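Local coordinates for protection of telomeres protein 1 (Schizosaccharomyces pombe, PDB 1QZG) that binds single-stranded telomeric DNA of consensus 5'-GGTTAC-3' to protect the 3' overhang and regulates telomerase and telomere length, at residues 100-105 / 142-147; 104-109 / 135-140. One frame throughout, in Å; residues are numbered along the deposited sequence.

Interaction 1. Residues 100-105 / 142-147; sequences IKQVGQ and KDTLCP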
ATOM      1  N   ILE C 100      -2.024  -9.400   6.043  1.00 21.16           N
ATOM      2  CA  ILE C 100      -0.658  -9.402   5.562  1.00 21.44           C
ATOM      3  C   ILE C 100       0.172 -10.435   6.276  1.00 23.49           C
ATOM      4  O   ILE C 100       0.109 -10.559   7.499  1.00 25.01           O
ATOM      5  CB  ILE C 100      -0.048  -8.011   5.747  1.00 21.86           C
ATOM      6  CG1 ILE C 100      -0.856  -7.016   4.903  1.00 20.79           C
ATOM      7  CG2 ILE C 100       1.431  -8.023   5.368  1.00 18.34           C
ATOM      8  CD1 ILE C 100      -0.620  -5.575   5.248  1.00 23.70           C
ATOM      9  N   LYS C 101       0.967 -11.180   5.521  1.00 24.28           N
ATOM     10  CA  LYS C 101       1.766 -12.194   6.167  1.00 27.25           C
ATOM     11  C   LYS C 101       3.227 -11.813   6.341  1.00 26.61           C
ATOM     12  O   LYS C 101       3.853 -12.210   7.317  1.00 25.95           O
ATOM     13  CB  LYS C 101       1.645 -13.519   5.424  1.00 29.77           C
ATOM     14  CG  LYS C 101       2.072 -14.686   6.288  1.00 35.18           C
ATOM     15  CD  LYS C 101       1.751 -16.009   5.639  1.00 37.37           C
ATOM     16  CE  LYS C 101       2.850 -16.997   5.962  1.00 37.46           C
ATOM     17  NZ  LYS C 101       2.576 -18.350   5.436  1.00 39.02           N
ATOM     18  N   GLN C 102       3.779 -11.048   5.407  1.00 25.58           N
ATOM     19  CA  GLN C 102       5.170 -10.648   5.543  1.00 25.48           C
ATOM     20  C   GLN C 102       5.535  -9.420   4.732  1.00 24.95           C
ATOM     21  O   GLN C 102       4.879  -9.076   3.751  1.00 23.72           O
ATOM     22  CB  GLN C 102       6.112 -11.794   5.136  1.00 28.54           C
ATOM     23  CG  GLN C 102       6.107 -12.115   3.647  1.00 30.72           C
ATOM     24  CD  GLN C 102       7.103 -13.209   3.272  1.00 37.82           C
ATOM     25  OE1 GLN C 102       8.177 -12.932   2.733  1.00 39.53           O
ATOM     26  NE2 GLN C 102       6.749 -14.456   3.564  1.00 36.85           N
ATOM     27  N   VAL C 103       6.603  -8.771   5.174  1.00 25.39           N
ATOM     28  CA  VAL C 103       7.155  -7.599   4.518  1.00 25.64           C
ATOM     29  C   VAL C 103       7.541  -8.041   3.104  1.00 24.83           C
ATOM     30  O   VAL C 103       7.994  -9.174   2.904  1.00 23.49           O
ATOM     31  CB  VAL C 103       8.407  -7.113   5.292  1.00 26.79           C
ATOM     32  CG1 VAL C 103       9.281  -6.256   4.408  1.00 31.37           C
ATOM     33  CG2 VAL C 103       7.970  -6.319   6.526  1.00 25.59           C
ATOM     34  N   GLY C 104       7.353  -7.158   2.129  1.00 22.29           N
ATOM     35  CA  GLY C 104       7.692  -7.498   0.758  1.00 22.68           C
ATOM     36  C   GLY C 104       6.473  -7.683  -0.129  1.00 22.11           C
ATOM     37  O   GLY C 104       6.587  -7.678  -1.353  1.00 23.80           O
ATOM     38  N   GLN C 105       5.298  -7.852   0.472  1.00 21.09           N
ATOM     39  CA  GLN C 105       4.084  -8.035  -0.319  1.00 22.01           C
ATOM     40  C   GLN C 105       3.592  -6.749  -0.968  1.00 21.83           C
ATOM     41  O   GLN C 105       3.514  -5.710  -0.318  1.00 20.48           O
ATOM     42  CB  GLN C 105       2.940  -8.588   0.538  1.00 21.08           C
ATOM     43  CG  GLN C 105       3.143 -10.013   1.037  1.00 21.41           C
ATOM     44  CD  GLN C 105       1.892 -10.562   1.720  1.00 22.18           C
ATOM     45  OE1 GLN C 105       0.857 -10.757   1.081  1.00 25.27           O
ATOM     46  NE2 GLN C 105       1.984 -10.804   3.016  1.00 19.14           N
ATOM     47  N   LYS C 142       6.056 -20.327  -0.287  1.00 48.24           N
ATOM     48  CA  LYS C 142       5.049 -20.287  -1.330  1.00 48.04           C
ATOM     49  C   LYS C 142       3.653 -19.964  -0.817  1.00 45.37           C
ATOM     50  O   LYS C 142       2.692 -19.951  -1.580  1.00 45.35           O
ATOM     51  CB  LYS C 142       5.078 -21.604  -2.104  1.00 50.02           C
ATOM     52  CG  LYS C 142       6.500 -21.951  -2.557  1.00 53.53           C
ATOM     53  CD  LYS C 142       6.541 -23.037  -3.619  1.00 56.59           C
ATOM     54  CE  LYS C 142       7.963 -23.240  -4.130  1.00 58.05           C
ATOM     55  NZ  LYS C 142       8.121 -24.562  -4.811  1.00 60.16           N
ATOM     56  N   ASP C 143       3.546 -19.689   0.479  1.00 42.92           N
ATOM     57  CA  ASP C 143       2.260 -19.338   1.064  1.00 40.88           C
ATOM     58  C   ASP C 143       2.324 -17.949   1.702  1.00 38.81           C
ATOM     59  O   ASP C 143       1.802 -17.727   2.795  1.00 38.72           O
ATOM     60  CB  ASP C 143       1.827 -20.401   2.086  1.00 42.01           C
ATOM     61  CG  ASP C 143       2.753 -20.486   3.286  1.00 44.12           C
ATOM     62  OD1 ASP C 143       3.960 -20.217   3.129  1.00 43.83           O
ATOM     63  OD2 ASP C 143       2.270 -20.840   4.386  1.00 45.13           O
ATOM     64  N   THR C 144       2.962 -17.006   1.012  1.00 35.13           N
ATOM     65  CA  THR C 144       3.068 -15.648   1.542  1.00 33.87           C
ATOM     66  C   THR C 144       1.727 -14.916   1.474  1.00 33.04           C
ATOM     67  O   THR C 144       1.417 -14.114   2.348  1.00 34.64           O
ATOM     68  CB  THR C 144       4.156 -14.816   0.807  1.00 31.97           C
ATOM     69  OG1 THR C 144       3.814 -14.669  -0.579  1.00 31.14           O
ATOM     70  CG2 THR C 144       5.507 -15.506   0.925  1.00 33.31           C
ATOM     71  N   LEU C 145       0.927 -15.190   0.448  1.00 31.96           N
ATOM     72  CA  LEU C 145      -0.386 -14.554   0.332  1.00 33.46           C
ATOM     73  C   LEU C 145      -1.469 -15.489   0.873  1.00 35.22           C
ATOM     74  O   LEU C 145      -1.866 -16.443   0.202  1.00 35.77           O
ATOM     75  CB  LEU C 145      -0.714 -14.211  -1.126  1.00 29.74           C
ATOM     76  CG  LEU C 145      -2.153 -13.721  -1.334  1.00 31.24           C
ATOM     77  CD1 LEU C 145      -2.304 -12.288  -0.790  1.00 27.29           C
ATOM     78  CD2 LEU C 145      -2.482 -13.740  -2.814  1.00 30.45           C
ATOM     79  N   CYS C 146      -1.958 -15.220   2.077  1.00 36.25           N
ATOM     80  CA  CYS C 146      -2.986 -16.076   2.637  1.00 37.70           C
ATOM     81  C   CYS C 146      -4.397 -15.644   2.253  1.00 36.48           C
ATOM     82  O   CYS C 146      -4.595 -14.585   1.658  1.00 35.94           O
ATOM     83  CB  CYS C 146      -2.820 -16.177   4.158  1.00 40.99           C
ATOM     84  SG  CYS C 146      -2.517 -14.641   5.029  1.00 45.50           S
ATOM     85  N   PRO C 147      -5.403 -16.479   2.562  1.00 36.70           N
ATOM     86  CA  PRO C 147      -6.788 -16.133   2.220  1.00 35.37           C
ATOM     87  C   PRO C 147      -7.185 -14.761   2.749  1.00 33.23           C
ATOM     88  O   PRO C 147      -6.943 -14.438   3.910  1.00 33.50           O
ATOM     89  CB  PRO C 147      -7.590 -17.261   2.855  1.00 35.79           C
ATOM     90  CG  PRO C 147      -6.765 -17.607   4.013  1.00 36.90           C
ATOM     91  CD  PRO C 147      -5.379 -17.643   3.460  1.00 35.94           C
TER
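Lys101 reaches along the backbone of Asp143 and Thr144, joining two loops of the OB fold of Pot1: 100-105, which leads into strand 106-109 through a type II beta turn from Gln102 to Gln105, and 142-147, between strand 129-133 and helix 158-175. The lysine CB sits 3.1 Å from Thr144 O, and CG shares that oxygen at 4.0 Å. With CG anti to the backbone N (chi1 -161°) the chain heads for the other loop, and CD arrives 3.3 Å from Asp143 O; CE stays close to the same oxygen. A bend at chi3 (144°) precedes the ammonium group, which is gripped twice by one residue. NZ donates a hydrogen bond to Asp143 O at 2.8 Å, from above the carbonyl plane rather than on a lone pair, and forms a salt bridge with the carboxylate. Asp143 and Lys101 are both exposed.

The inner end is apolar on the threonine side: the methyl CG2 of Thr144 meets the end of the Gln102 side chain, while its hydroxyl is engaged by the backbone N of Asp136. The carboxamide end of Gln105 approaches Thr144 O, its CD at 3.6 Å, and Leu145 packs on Leu133 of strand 129-133. In the salt bridge, Lys101 NZ stands 2.7 Å from Asp143 OD2 and 3.3 Å from OD1, an uneven approach to the two carboxylate oxygens.

Interaction 2. Residues 104-109 / 135-140; sequences GQPLLL and PDFSSN
Pro106 meets Pro135 and Phe137 where strand 106-109 begins, in a buried contact held across the two segments by packing, with no hydrogen bond between them. The shortest approach is from the proline ring to a backbone oxygen: Pro106 CD lies 3.2 Å from Pro135 O. One atom further round the ring, Pro106 CG touches Phe137 CE1 at 4.2 Å, the two side chains meeting obliquely. Pro135 O also lies over one face of the Phe137 ring, 3.6 Å above its plane and offset toward the rim, so the same carbonyl is close to both rings.

Next to this group, Asp136 runs beside Gly104. Its CB is 4.1 Å from Gly104 C, and CG keeps a similar distance from Gly104 C and O. CG of Gln105 lies 3.9 Å from Asp136 N. A chi1 of 171° swings the Asp136 carboxylate away from its own N and past the Gly104 peptide; OD1 then accepts a hydrogen bond from Asn168 ND2 of helix 158-175, which is also bonded to Gly104 O. One amide group thus ties both sides of the contact to the helix.

Further bonds probably help to hold the loop. Ser139 N bonds to Asp136 O at 2.8 Å, closing a type I beta turn from Asp136 to Ser139, and Ser138 OG bonds to Asn168 OD1. Phe137 rests on Leu165, and Pro106 on Ala164, of the same helix. Pro106 O accepts a backbone hydrogen bond from Trp134, and Leu108 pairs with Ala132, continuing the antiparallel pairing with strand 129-133. The arrangement joins the end of a strand pair of an OB-fold beta barrel to the last helix of this N-terminal fragment, 158-175.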
ATOM      1  N   GLY C 104       7.353  -7.158   2.129  1.00 22.29           N
ATOM      2  CA  GLY C 104       7.692  -7.498   0.758  1.00 22.68           C
ATOM      3  C   GLY C 104       6.473  -7.683  -0.129  1.00 22.11           C
ATOM      4  O   GLY C 104       6.587  -7.678  -1.353  1.00 23.80           O
ATOM      5  N   GLN C 105       5.298  -7.852   0.472  1.00 21.09           N
ATOM      6  CA  GLN C 105       4.084  -8.035  -0.319  1.00 22.01           C
ATOM      7  C   GLN C 105       3.592  -6.749  -0.968  1.00 21.83           C
ATOM      8  O   GLN C 105       3.514  -5.710  -0.318  1.00 20.48           O
ATOM      9  CB  GLN C 105       2.940  -8.588   0.538  1.00 21.08           C
ATOM     10  CG  GLN C 105       3.143 -10.013   1.037  1.00 21.41           C
ATOM     11  CD  GLN C 105       1.892 -10.562   1.720  1.00 22.18           C
ATOM     12  OE1 GLN C 105       0.857 -10.757   1.081  1.00 25.27           O
ATOM     13  NE2 GLN C 105       1.984 -10.804   3.016  1.00 19.14           N
ATOM     14  N   PRO C 106       3.275  -6.805  -2.271  1.00 21.54           N
ATOM     15  CA  PRO C 106       2.776  -5.622  -2.973  1.00 23.13           C
ATOM     16  C   PRO C 106       1.351  -5.382  -2.478  1.00 22.94           C
ATOM     17  O   PRO C 106       0.572  -6.327  -2.320  1.00 24.13           O
ATOM     18  CB  PRO C 106       2.813  -6.044  -4.441  1.00 22.21           C
ATOM     19  CG  PRO C 106       3.963  -7.026  -4.477  1.00 22.65           C
ATOM     20  CD  PRO C 106       3.716  -7.834  -3.228  1.00 22.33           C
ATOM     21  N   LEU C 107       1.024  -4.125  -2.211  1.00 20.90           N
ATOM     22  CA  LEU C 107      -0.303  -3.762  -1.738  1.00 20.62           C
ATOM     23  C   LEU C 107      -0.817  -2.532  -2.462  1.00 19.54           C
ATOM     24  O   LEU C 107      -0.154  -1.490  -2.482  1.00 19.08           O
ATOM     25  CB  LEU C 107      -0.279  -3.462  -0.239  1.00 17.56           C
ATOM     26  CG  LEU C 107      -1.597  -2.943   0.365  1.00 19.36           C
ATOM     27  CD1 LEU C 107      -2.692  -4.040   0.296  1.00 17.65           C
ATOM     28  CD2 LEU C 107      -1.360  -2.545   1.796  1.00 18.63           C
ATOM     29  N   LEU C 108      -2.005  -2.663  -3.042  1.00 19.92           N
ATOM     30  CA  LEU C 108      -2.668  -1.576  -3.741  1.00 20.43           C
ATOM     31  C   LEU C 108      -3.832  -1.098  -2.861  1.00 22.80           C
ATOM     32  O   LEU C 108      -4.691  -1.894  -2.467  1.00 23.51           O
ATOM     33  CB  LEU C 108      -3.200  -2.075  -5.089  1.00 22.10           C
ATOM     34  CG  LEU C 108      -3.864  -1.089  -6.050  1.00 24.07           C
ATOM     35  CD1 LEU C 108      -4.065  -1.773  -7.411  1.00 25.01           C
ATOM     36  CD2 LEU C 108      -5.200  -0.619  -5.487  1.00 24.64           C
ATOM     37  N   LEU C 109      -3.855   0.195  -2.551  1.00 21.47           N
ATOM     38  CA  LEU C 109      -4.917   0.762  -1.724  1.00 21.67           C
ATOM     39  C   LEU C 109      -5.717   1.797  -2.495  1.00 22.29           C
ATOM     40  O   LEU C 109      -5.155   2.691  -3.139  1.00 21.57           O
ATOM     41  CB  LEU C 109      -4.332   1.400  -0.461  1.00 18.88           C
ATOM     42  CG  LEU C 109      -3.695   0.426   0.537  1.00 19.86           C
ATOM     43  CD1 LEU C 109      -2.809   1.190   1.536  1.00 18.98           C
ATOM     44  CD2 LEU C 109      -4.818  -0.320   1.288  1.00 19.29           C
ATOM     45  N   PRO C 135       1.381 -11.848  -3.474  1.00 27.05           N
ATOM     46  CA  PRO C 135       2.334 -12.623  -2.680  1.00 27.06           C
ATOM     47  C   PRO C 135       3.685 -11.919  -2.755  1.00 27.53           C
ATOM     48  O   PRO C 135       3.891 -11.049  -3.604  1.00 25.86           O
ATOM     49  CB  PRO C 135       2.405 -13.973  -3.408  1.00 28.39           C
ATOM     50  CG  PRO C 135       1.286 -13.941  -4.434  1.00 29.69           C
ATOM     51  CD  PRO C 135       1.107 -12.499  -4.766  1.00 27.12           C
ATOM     52  N   ASP C 136       4.577 -12.285  -1.838  1.00 28.12           N
ATOM     53  CA  ASP C 136       5.916 -11.746  -1.931  1.00 32.29           C
ATOM     54  C   ASP C 136       6.634 -12.642  -2.927  1.00 31.64           C
ATOM     55  O   ASP C 136       7.289 -13.613  -2.523  1.00 31.45           O
ATOM     56  CB  ASP C 136       6.632 -11.755  -0.568  1.00 31.40           C
ATOM     57  CG  ASP C 136       8.114 -11.402  -0.643  1.00 33.53           C
ATOM     58  OD1 ASP C 136       8.592 -11.076  -1.755  1.00 31.19           O
ATOM     59  OD2 ASP C 136       8.782 -11.439   0.420  1.00 34.86           O
ATOM     60  N   PHE C 137       6.530 -12.317  -4.210  1.00 34.42           N
ATOM     61  CA  PHE C 137       7.086 -13.149  -5.277  1.00 36.90           C
ATOM     62  C   PHE C 137       8.518 -13.610  -5.058  1.00 39.13           C
ATOM     63  O   PHE C 137       8.847 -14.771  -5.297  1.00 39.60           O
ATOM     64  CB  PHE C 137       7.019 -12.390  -6.599  1.00 35.14           C
ATOM     65  CG  PHE C 137       5.641 -11.951  -6.980  1.00 34.89           C
ATOM     66  CD1 PHE C 137       5.289 -10.611  -6.864  1.00 34.52           C
ATOM     67  CD2 PHE C 137       4.699 -12.853  -7.466  1.00 35.79           C
ATOM     68  CE1 PHE C 137       4.023 -10.176  -7.235  1.00 33.54           C
ATOM     69  CE2 PHE C 137       3.420 -12.424  -7.840  1.00 32.74           C
ATOM     70  CZ  PHE C 137       3.087 -11.079  -7.721  1.00 35.26           C
ATOM     71  N   SER C 138       9.367 -12.692  -4.611  1.00 40.82           N
ATOM     72  CA  SER C 138      10.782 -12.981  -4.393  1.00 42.21           C
ATOM     73  C   SER C 138      11.066 -13.955  -3.260  1.00 43.10           C
ATOM     74  O   SER C 138      12.219 -14.313  -3.013  1.00 42.69           O
ATOM     75  CB  SER C 138      11.538 -11.681  -4.119  1.00 43.54           C
ATOM     76  OG  SER C 138      11.377 -10.761  -5.181  1.00 46.87           O
ATOM     77  N   SER C 139      10.025 -14.390  -2.566  1.00 43.33           N
ATOM     78  CA  SER C 139      10.223 -15.291  -1.448  1.00 43.37           C
ATOM     79  C   SER C 139      10.291 -16.759  -1.841  1.00 45.67           C
ATOM     80  O   SER C 139       9.664 -17.178  -2.807  1.00 44.97           O
ATOM     81  CB  SER C 139       9.109 -15.091  -0.422  1.00 42.69           C
ATOM     82  OG  SER C 139       9.352 -15.854   0.745  1.00 39.80           O
ATOM     83  N   ASN C 140      11.063 -17.536  -1.085  1.00 47.54           N
ATOM     84  CA  ASN C 140      11.170 -18.967  -1.343  1.00 50.03           C
ATOM     85  C   ASN C 140       9.864 -19.590  -0.865  1.00 51.23           C
ATOM     86  O   ASN C 140       9.345 -20.527  -1.476  1.00 51.73           O
ATOM     87  CB  ASN C 140      12.350 -19.577  -0.576  1.00 51.06           C
ATOM     88  CG  ASN C 140      13.695 -19.254  -1.211  1.00 52.81           C
ATOM     89  OD1 ASN C 140      13.887 -19.438  -2.414  1.00 53.77           O
ATOM     90  ND2 ASN C 140      14.636 -18.780  -0.401  1.00 52.58           N
TER

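Interactions 1 and 2 start from the same piece of chain, sharing Gly104 and Gln105, and their centres are 7 Å apart. The loop that follows strand 129-133 supplies both opposing segments: 135-140 in interaction 2, then 142-147 in interaction 1. A probable hydrogen bond of 2.8 Å between Thr144 OG1 and Asp136 N links them directly, and Thr144 OG1 also packs 3.2 Å from Pro135 CB. Neither includes His88, Arg115, Tyr117 or Gln122, which line the thymidine-5'-phosphate pocket. Both lie away from the DNA, with nearest atoms about 13 Å and 12 Å from the nucleic acid respectively, consistent with structural packing within the N-terminal OB-fold DNA-binding part of Pot1.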